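Local atomic coordinates of nitrite oxidoreductase subunit B (Kuenenia stuttgartiensis, PDB entry 7B04), a protein that probably passes electrons from nitrite oxidation through a chain of iron-sulfur clusters, as the beta subunit of the anammox nitrite oxidoreductase complex. Residues Gly145-Asn153 with His164-Gln172. Numbering follows the deposited sequence.
Sequences GEDTAKSSN and HSRWFFYLQ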
loop_
_atom_site.group_PDB
_atom_site.type_symbol
_atom_site.label_atom_id
_atom_site.label_comp_id
_atom_site.label_asym_id
_atom_site.label_seq_id
_atom_site.Cartn_x
_atom_site.Cartn_y
_atom_site.Cartn_z
ATOM N N GLY A 145 12.096 -8.473 3.585
ATOM C CA GLY A 145 12.537 -8.756 2.232
ATOM C C GLY A 145 11.562 -8.365 1.144
ATOM O O GLY A 145 11.502 -9.037 0.109
ATOM N N GLU A 146 10.791 -7.298 1.350
ATOM C CA GLU A 146 9.850 -6.838 0.335
ATOM C C GLU A 146 10.574 -6.460 -0.952
ATOM O O GLU A 146 11.551 -5.706 -0.933
ATOM C CB GLU A 146 9.049 -5.645 0.853
ATOM C CG GLU A 146 8.024 -5.123 -0.144
ATOM C CD GLU A 146 7.355 -3.847 0.318
ATOM O OE1 GLU A 146 7.745 -3.322 1.383
ATOM O OE2 GLU A 146 6.436 -3.370 -0.380
ATOM N N ASP A 147 10.077 -6.986 -2.074
ATOM C CA ASP A 147 10.552 -6.624 -3.412
ATOM C C ASP A 147 12.065 -6.779 -3.545
ATOM O O ASP A 147 12.715 -6.052 -4.300
ATOM C CB ASP A 147 10.120 -5.203 -3.781
ATOM C CG ASP A 147 8.617 -5.070 -3.920
ATOM O OD1 ASP A 147 7.953 -6.089 -4.205
ATOM O OD2 ASP A 147 8.098 -3.947 -3.746
ATOM N N THR A 148 12.635 -7.730 -2.811
ATOM C CA THR A 148 14.059 -8.027 -2.879
ATOM C C THR A 148 14.263 -9.180 -3.853
ATOM O O THR A 148 13.760 -10.286 -3.626
ATOM C CB THR A 148 14.613 -8.378 -1.499
ATOM O OG1 THR A 148 14.292 -7.332 -0.572
ATOM C CG2 THR A 148 16.123 -8.550 -1.558
ATOM N N ALA A 149 14.998 -8.923 -4.929
ATOM C CA ALA A 149 15.165 -9.888 -6.003
ATOM C C ALA A 149 16.473 -10.653 -5.854
ATOM O O ALA A 149 17.432 -10.173 -5.247
ATOM C CB ALA A 149 15.127 -9.193 -7.367
ATOM N N LYS A 150 16.494 -11.862 -6.409
ATOM C CA LYS A 150 17.726 -12.617 -6.581
ATOM C C LYS A 150 18.372 -12.196 -7.895
ATOM O O LYS A 150 17.690 -12.095 -8.919
ATOM C CB LYS A 150 17.447 -14.121 -6.573
ATOM C CG LYS A 150 18.691 -14.990 -6.556
ATOM C CD LYS A 150 18.965 -15.586 -7.927
ATOM C CE LYS A 150 20.091 -16.604 -7.871
ATOM N NZ LYS A 150 21.399 -15.967 -7.551
ATOM N N SER A 151 19.679 -11.945 -7.866
ATOM C CA SER A 151 20.397 -11.481 -9.043
ATOM C C SER A 151 21.582 -12.387 -9.346
ATOM O O SER A 151 22.218 -12.932 -8.442
ATOM C CB SER A 151 20.887 -10.038 -8.859
ATOM O OG SER A 151 21.659 -9.611 -9.968
ATOM N N SER A 152 21.864 -12.548 -10.643
ATOM C CA SER A 152 23.070 -13.249 -11.074
ATOM C C SER A 152 24.335 -12.453 -10.777
ATOM O O SER A 152 25.419 -13.042 -10.710
ATOM C CB SER A 152 22.988 -13.570 -12.567
ATOM O OG SER A 152 23.052 -12.390 -13.349
ATOM N N ASN A 153 24.214 -11.133 -10.618
ATOM C CA ASN A 153 25.326 -10.237 -10.277
ATOM C C ASN A 153 26.385 -10.153 -11.376
ATOM O O ASN A 153 27.546 -9.834 -11.106
ATOM C CB ASN A 153 25.976 -10.639 -8.948
ATOM C CG ASN A 153 25.114 -10.302 -7.750
ATOM O OD1 ASN A 153 24.584 -9.196 -7.642
ATOM N ND2 ASN A 153 24.969 -11.257 -6.839
ATOM N N HIS A 164 13.501 -15.426 -15.460
ATOM C CA HIS A 164 14.113 -14.120 -15.249
ATOM C C HIS A 164 15.415 -14.292 -14.471
ATOM O O HIS A 164 15.433 -14.904 -13.397
ATOM C CB HIS A 164 13.179 -13.205 -14.465
ATOM C CG HIS A 164 11.947 -12.789 -15.212
ATOM N ND1 HIS A 164 11.042 -11.886 -14.688
ATOM C CD2 HIS A 164 11.467 -13.142 -16.431
ATOM C CE1 HIS A 164 10.064 -11.696 -15.552
ATOM N NE2 HIS A 164 10.297 -12.446 -16.616
ATOM N N SER A 165 16.509 -13.753 -15.014
ATOM C CA SER A 165 17.782 -13.767 -14.296
ATOM C C SER A 165 17.660 -13.033 -12.965
ATOM O O SER A 165 18.044 -13.555 -11.913
ATOM C CB SER A 165 18.881 -13.146 -15.163
ATOM O OG SER A 165 18.592 -11.784 -15.427
ATOM N N ARG A 166 17.122 -11.818 -12.996
ATOM C CA ARG A 166 16.794 -11.062 -11.794
ATOM C C ARG A 166 15.304 -11.241 -11.533
ATOM O O ARG A 166 14.478 -10.827 -12.353
ATOM C CB ARG A 166 17.154 -9.585 -11.966
ATOM C CG ARG A 166 17.170 -8.768 -10.682
ATOM C CD ARG A 166 17.723 -7.375 -10.949
ATOM N NE ARG A 166 19.124 -7.411 -11.357
ATOM C CZ ARG A 166 19.816 -6.348 -11.755
ATOM N NH1 ARG A 166 19.224 -5.165 -11.844
ATOM N NH2 ARG A 166 21.089 -6.475 -12.101
ATOM N N TRP A 167 14.958 -11.849 -10.400
ATOM C CA TRP A 167 13.588 -12.303 -10.217
ATOM C C TRP A 167 13.175 -12.249 -8.756
ATOM O O TRP A 167 14.005 -12.291 -7.844
ATOM C CB TRP A 167 13.417 -13.736 -10.732
ATOM C CG TRP A 167 14.205 -14.734 -9.933
ATOM C CD1 TRP A 167 15.502 -15.105 -10.138
ATOM C CD2 TRP A 167 13.753 -15.475 -8.792
ATOM N NE1 TRP A 167 15.883 -16.035 -9.201
ATOM C CE2 TRP A 167 14.827 -16.279 -8.363
ATOM C CE3 TRP A 167 12.542 -15.540 -8.095
ATOM C CZ2 TRP A 167 14.728 -17.138 -7.269
ATOM C CZ3 TRP A 167 12.446 -16.392 -7.010
ATOM C CH2 TRP A 167 13.532 -17.179 -6.608
ATOM N N PHE A 168 11.861 -12.163 -8.558
ATOM C CA PHE A 168 11.197 -12.297 -7.268
ATOM C C PHE A 168 9.702 -12.410 -7.524
ATOM O O PHE A 168 9.188 -11.855 -8.500
ATOM C CB PHE A 168 11.502 -11.119 -6.330
ATOM C CG PHE A 168 10.738 -9.861 -6.648
ATOM C CD1 PHE A 168 9.655 -9.479 -5.876
ATOM C CD2 PHE A 168 11.117 -9.050 -7.701
ATOM C CE1 PHE A 168 8.960 -8.318 -6.149
ATOM C CE2 PHE A 168 10.420 -7.889 -7.986
ATOM C CZ PHE A 168 9.339 -7.525 -7.211
ATOM N N PHE A 169 9.014 -13.145 -6.652
ATOM C CA PHE A 169 7.575 -13.330 -6.774
ATOM C C PHE A 169 6.963 -13.308 -5.382
ATOM O O PHE A 169 7.666 -13.275 -4.368
ATOM C CB PHE A 169 7.222 -14.630 -7.517
ATOM C CG PHE A 169 7.550 -15.887 -6.758
ATOM C CD1 PHE A 169 8.807 -16.461 -6.853
ATOM C CD2 PHE A 169 6.595 -16.507 -5.964
ATOM C CE1 PHE A 169 9.112 -17.620 -6.162
ATOM C CE2 PHE A 169 6.894 -17.665 -5.270
ATOM C CZ PHE A 169 8.154 -18.222 -5.370
ATOM N N TYR A 170 5.635 -13.330 -5.340
ATOM C CA TYR A 170 4.882 -13.116 -4.113
ATOM C C TYR A 170 4.206 -14.411 -3.685
ATOM O O TYR A 170 3.592 -15.097 -4.508
ATOM C CB TYR A 170 3.844 -12.008 -4.300
ATOM C CG TYR A 170 4.447 -10.672 -4.667
ATOM C CD1 TYR A 170 5.488 -10.133 -3.925
ATOM C CD2 TYR A 170 3.975 -9.951 -5.756
ATOM C CE1 TYR A 170 6.045 -8.913 -4.255
ATOM C CE2 TYR A 170 4.525 -8.727 -6.095
ATOM C CZ TYR A 170 5.559 -8.215 -5.339
ATOM O OH TYR A 170 6.112 -7.000 -5.664
ATOM N N LEU A 171 4.320 -14.738 -2.401
ATOM C CA LEU A 171 3.691 -15.921 -1.829
ATOM C C LEU A 171 2.666 -15.478 -0.797
ATOM O O LEU A 171 3.010 -14.795 0.173
ATOM C CB LEU A 171 4.735 -16.843 -1.195
ATOM C CG LEU A 171 4.246 -18.197 -0.682
ATOM C CD1 LEU A 171 3.578 -18.989 -1.795
ATOM C CD2 LEU A 171 5.408 -18.974 -0.087
ATOM N N GLN A 172 1.414 -15.864 -1.012
ATOM C CA GLN A 172 0.289 -15.449 -0.183
ATOM C C GLN A 172 -0.135 -16.624 0.687
ATOM O O GLN A 172 -0.590 -17.649 0.168
ATOM C CB GLN A 172 -0.875 -14.965 -1.048
ATOM C CG GLN A 172 -0.459 -14.090 -2.222
ATOM C CD GLN A 172 -0.010 -14.897 -3.426
ATOM O OE1 GLN A 172 -0.293 -16.091 -3.529
ATOM N NE2 GLN A 172 0.706 -14.252 -4.337
#
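Lys150 and Trp167 form an isolated antiparallel beta bridge, a hydrogen-bonded pair. It joins the loop 145-153 to the residues leading into strand 169-173 of the ferredoxin-like dicluster part of the chain. Lys150 N donates to Trp167 O at 2.9 Å, and Trp167 N returns a bond to Lys150 O at 3.1 Å.

Of the residues in this contact, Lys150 loses the most surface to the other segment. Its CG is anti to the backbone N (chi1 -172°), which lays the aliphatic chain by the indole. CB sits over one face of the Trp167 ring, toward its rim, and Lys150 CD comes within 3.4 Å of Trp167 NE1. The chain then bends away from the ring, and NZ bonds weakly to Ser151 O.

Beyond the bridge, the type II turn Gly145-Thr148 brings Asp147 to two aromatic residues. Tyr170 OH donates to Asp147 OD1 on the syn side, 24° out of the carboxylate plane. The other carboxylate oxygen, OD2, makes a salt bridge to Arg919 of subunit A, so Asp147 also belongs to the subunit interface. With alanine in place of Asp147, the buried Tyr170 hydroxyl would probably lose its acceptor and Arg919 of subunit A one acidic partner. The Tyr170 side chain is about 6 Å from a bound [4Fe-4S] cluster and about 4 Å from that of the cluster ligand Cys35. The backbone of Asp147 lies over one face of the Phe168 ring. Phe168 CD2 touches Ala149 CB at 4.0 Å.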